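Local coordinates for monoacylglycerol lipase (Palaeococcus ferrophilus, PDB 6QE2), which probably hydrolyses monoacylglycerols to glycerol and free fatty acids, as a serine hydrolase of the alpha/beta-hydrolase fold, at residues R100-V108 against R190-L198. Sequence-based numbering, arbitrary orientation.
Sequences RPDKIMGVV and RIKAPVLLL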
loop_
_atom_site.group_PDB
_atom_site.type_symbol
_atom_site.label_atom_id
_atom_site.label_comp_id
_atom_site.label_asym_id
_atom_site.label_seq_id
_atom_site.Cartn_x
_atom_site.Cartn_y
_atom_site.Cartn_z
ATOM N N ARG A 100 -3.364 -4.327 14.926
ATOM C CA ARG A 100 -3.234 -3.265 15.925
ATOM C C ARG A 100 -4.483 -2.384 15.864
ATOM O O ARG A 100 -4.392 -1.182 15.586
ATOM C CB ARG A 100 -1.978 -2.429 15.685
ATOM C CG ARG A 100 -0.649 -3.122 15.978
ATOM C CD ARG A 100 -0.203 -4.074 14.852
ATOM N NE ARG A 100 1.250 -4.278 14.856
ATOM C CZ ARG A 100 1.872 -5.296 14.262
ATOM N NH1 ARG A 100 1.175 -6.219 13.606
ATOM N NH2 ARG A 100 3.198 -5.393 14.321
ATOM N N PRO A 101 -5.665 -2.951 16.133
ATOM C CA PRO A 101 -6.913 -2.266 15.748
ATOM C C PRO A 101 -7.139 -0.939 16.440
ATOM O O PRO A 101 -7.813 -0.069 15.872
ATOM C CB PRO A 101 -8.009 -3.277 16.126
ATOM C CG PRO A 101 -7.311 -4.556 16.409
ATOM C CD PRO A 101 -5.925 -4.229 16.820
ATOM N N ASP A 102 -6.658 -0.792 17.662
ATOM C CA ASP A 102 -6.905 0.421 18.424
ATOM C C ASP A 102 -5.822 1.484 18.335
ATOM O O ASP A 102 -5.902 2.486 19.018
ATOM C CB ASP A 102 -7.142 0.065 19.895
ATOM C CG ASP A 102 -8.265 -0.938 20.085
ATOM O OD1 ASP A 102 -9.300 -0.810 19.418
ATOM O OD2 ASP A 102 -8.119 -1.854 20.906
ATOM N N LYS A 103 -4.832 1.272 17.480
ATOM C CA LYS A 103 -3.717 2.201 17.355
ATOM C C LYS A 103 -3.789 3.259 16.250
ATOM O O LYS A 103 -2.904 4.090 16.149
ATOM C CB LYS A 103 -2.416 1.412 17.212
ATOM C CG LYS A 103 -2.024 0.650 18.457
ATOM C CD LYS A 103 -0.726 -0.115 18.257
ATOM C CE LYS A 103 0.482 0.800 18.181
ATOM N NZ LYS A 103 0.696 1.514 19.471
ATOM N N ILE A 104 -4.833 3.242 15.439
ATOM C CA ILE A 104 -4.938 4.194 14.344
ATOM C C ILE A 104 -6.282 4.906 14.293
ATOM O O ILE A 104 -7.247 4.433 14.851
ATOM C CB ILE A 104 -4.716 3.492 12.991
ATOM C CG1 ILE A 104 -5.775 2.417 12.781
ATOM C CG2 ILE A 104 -3.330 2.883 12.921
ATOM C CD1 ILE A 104 -5.761 1.803 11.403
ATOM N N MET A 105 -6.318 6.052 13.624
ATOM C CA MET A 105 -7.541 6.825 13.455
ATOM C C MET A 105 -8.375 6.357 12.274
ATOM O O MET A 105 -9.570 6.665 12.211
ATOM C CB MET A 105 -7.217 8.309 13.257
ATOM C CG MET A 105 -6.554 8.982 14.440
ATOM S SD MET A 105 -7.590 8.863 15.902
ATOM C CE MET A 105 -8.988 9.860 15.402
ATOM N N GLY A 106 -7.775 5.622 11.353
ATOM C CA GLY A 106 -8.428 5.241 10.117
ATOM C C GLY A 106 -7.406 4.750 9.123
ATOM O O GLY A 106 -6.199 4.957 9.270
ATOM N N VAL A 107 -7.895 4.066 8.093
ATOM C CA VAL A 107 -7.011 3.460 7.104
ATOM C C VAL A 107 -7.559 3.712 5.706
ATOM O O VAL A 107 -8.751 3.511 5.447
ATOM C CB VAL A 107 -6.802 1.951 7.365
ATOM C CG1 VAL A 107 -8.131 1.199 7.469
ATOM C CG2 VAL A 107 -5.927 1.353 6.290
ATOM N N VAL A 108 -6.691 4.197 4.819
ATOM C CA VAL A 108 -7.002 4.417 3.411
ATOM C C VAL A 108 -6.120 3.467 2.618
ATOM O O VAL A 108 -4.890 3.492 2.764
ATOM C CB VAL A 108 -6.743 5.867 2.978
ATOM C CG1 VAL A 108 -7.093 6.049 1.506
ATOM C CG2 VAL A 108 -7.501 6.853 3.868
ATOM N N ARG A 190 -11.825 -7.748 12.533
ATOM C CA ARG A 190 -11.016 -7.161 13.594
ATOM C C ARG A 190 -10.843 -5.654 13.439
ATOM O O ARG A 190 -10.485 -4.984 14.414
ATOM C CB ARG A 190 -9.636 -7.823 13.639
ATOM C CG ARG A 190 -9.678 -9.311 13.912
ATOM C CD ARG A 190 -8.279 -9.896 14.094
ATOM N NE ARG A 190 -7.606 -9.399 15.289
ATOM C CZ ARG A 190 -6.304 -9.536 15.520
ATOM N NH1 ARG A 190 -5.534 -10.152 14.632
ATOM N NH2 ARG A 190 -5.767 -9.057 16.636
ATOM N N ILE A 191 -11.091 -5.116 12.244
ATOM C CA ILE A 191 -10.909 -3.692 12.031
ATOM C C ILE A 191 -11.993 -2.926 12.783
ATOM O O ILE A 191 -13.189 -3.225 12.650
ATOM C CB ILE A 191 -10.936 -3.345 10.540
ATOM C CG1 ILE A 191 -9.708 -3.987 9.848
ATOM C CG2 ILE A 191 -10.931 -1.792 10.394
ATOM C CD1 ILE A 191 -9.494 -3.581 8.438
ATOM N N LYS A 192 -11.562 -1.911 13.551
ATOM C CA LYS A 192 -12.452 -1.005 14.292
ATOM C C LYS A 192 -12.411 0.429 13.807
ATOM O O LYS A 192 -13.377 1.175 14.044
ATOM C CB LYS A 192 -12.087 -1.023 15.784
ATOM C CG LYS A 192 -12.222 -2.409 16.425
ATOM C CD LYS A 192 -13.723 -2.882 16.371
ATOM C CE LYS A 192 -14.070 -3.965 17.412
ATOM N NZ LYS A 192 -13.657 -5.355 17.027
ATOM N N ALA A 193 -11.340 0.839 13.125
ATOM C CA ALA A 193 -11.189 2.208 12.641
ATOM C C ALA A 193 -11.914 2.382 11.294
ATOM O O ALA A 193 -12.115 1.410 10.568
ATOM C CB ALA A 193 -9.701 2.542 12.484
ATOM N N PRO A 194 -12.249 3.605 10.908
ATOM C CA PRO A 194 -12.881 3.825 9.602
ATOM C C PRO A 194 -11.971 3.427 8.446
ATOM O O PRO A 194 -10.747 3.539 8.525
ATOM C CB PRO A 194 -13.162 5.334 9.594
ATOM C CG PRO A 194 -13.262 5.697 11.032
ATOM C CD PRO A 194 -12.249 4.830 11.730
ATOM N N VAL A 195 -12.593 2.976 7.356
ATOM C CA VAL A 195 -11.890 2.402 6.211
ATOM C C VAL A 195 -12.329 3.102 4.932
ATOM O O VAL A 195 -13.524 3.334 4.718
ATOM C CB VAL A 195 -12.150 0.883 6.092
ATOM C CG1 VAL A 195 -11.569 0.333 4.780
ATOM C CG2 VAL A 195 -11.602 0.143 7.293
ATOM N N LEU A 196 -11.362 3.417 4.071
ATOM C CA LEU A 196 -11.625 3.854 2.702
ATOM C C LEU A 196 -10.801 2.992 1.755
ATOM O O LEU A 196 -9.576 2.911 1.896
ATOM C CB LEU A 196 -11.282 5.337 2.512
ATOM C CG LEU A 196 -11.306 5.876 1.079
ATOM C CD1 LEU A 196 -12.711 5.776 0.459
ATOM C CD2 LEU A 196 -10.791 7.317 1.040
ATOM N N LEU A 197 -11.470 2.338 0.807
ATOM C CA LEU A 197 -10.814 1.562 -0.235
ATOM C C LEU A 197 -11.021 2.252 -1.577
ATOM O O LEU A 197 -12.137 2.670 -1.896
ATOM C CB LEU A 197 -11.395 0.142 -0.286
ATOM C CG LEU A 197 -11.412 -0.613 1.044
ATOM C CD1 LEU A 197 -12.151 -1.932 0.877
ATOM C CD2 LEU A 197 -9.993 -0.873 1.533
ATOM N N LEU A 198 -9.953 2.352 -2.370
ATOM C CA LEU A 198 -10.006 2.986 -3.684
ATOM C C LEU A 198 -9.455 2.020 -4.723
ATOM O O LEU A 198 -8.330 1.529 -4.575
ATOM C CB LEU A 198 -9.203 4.293 -3.716
ATOM C CG LEU A 198 -9.480 5.330 -2.634
ATOM C CD1 LEU A 198 -8.245 5.465 -1.772
ATOM C CD2 LEU A 198 -9.845 6.672 -3.238
HETATM O O HOH W 1 -8.794 -1.009 13.421
#
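Val107 and Val108 pair in register with Val195 and Leu196 as parallel strands, and two backbone hydrogen bonds bracket Val107: its N donates to Pro194 O (2.9 Å) and its O accepts from Leu196 N (3.0 Å). Both bonds are fairly straight, with N-H...O angles of 158° and 163°.

The side chains then split between the two faces of the sheet. On one, Val107 and Val195 stand side by side and touch through single methyls, Val107 CG1 to Val195 CG2 at 3.6 Å. With chi1 at 54°, CG1 of Val107 is tucked between its own N and carbonyl carbon, which also brings it to 3.7 Å from Pro194 O. On the other face, Val108 lies beside Leu196, CG1 to CD2 3.9 Å, and the same CG1 reaches Leu198 CD1 at 3.5 Å, two residues further up the strand.

Ahead of the paired residues, Ala193 CB points at the backbone of Gly106 and takes Ile104 CG1 at 3.9 Å, while Pro194 CD sits 3.3 Å from Met105 O. Further back, in the loops that precede the two strands, Pro101 CB rests on Arg190 O, and a water links the loops, donating to Pro101 O and accepting from Lys192 N.

These are neighbouring strands toward one edge of the alpha/beta-hydrolase sheet. Strand 82-86, which leads into the probable nucleophile elbow, flanks 106-110 on its other edge, and 223-228 follows 195-200. Helix 88-99 covers the Val107 face through Val93; helix 242-256 covers the opposite one, with Trp252 against Val108, Pro194 and Leu196 and Phe245 against Leu198.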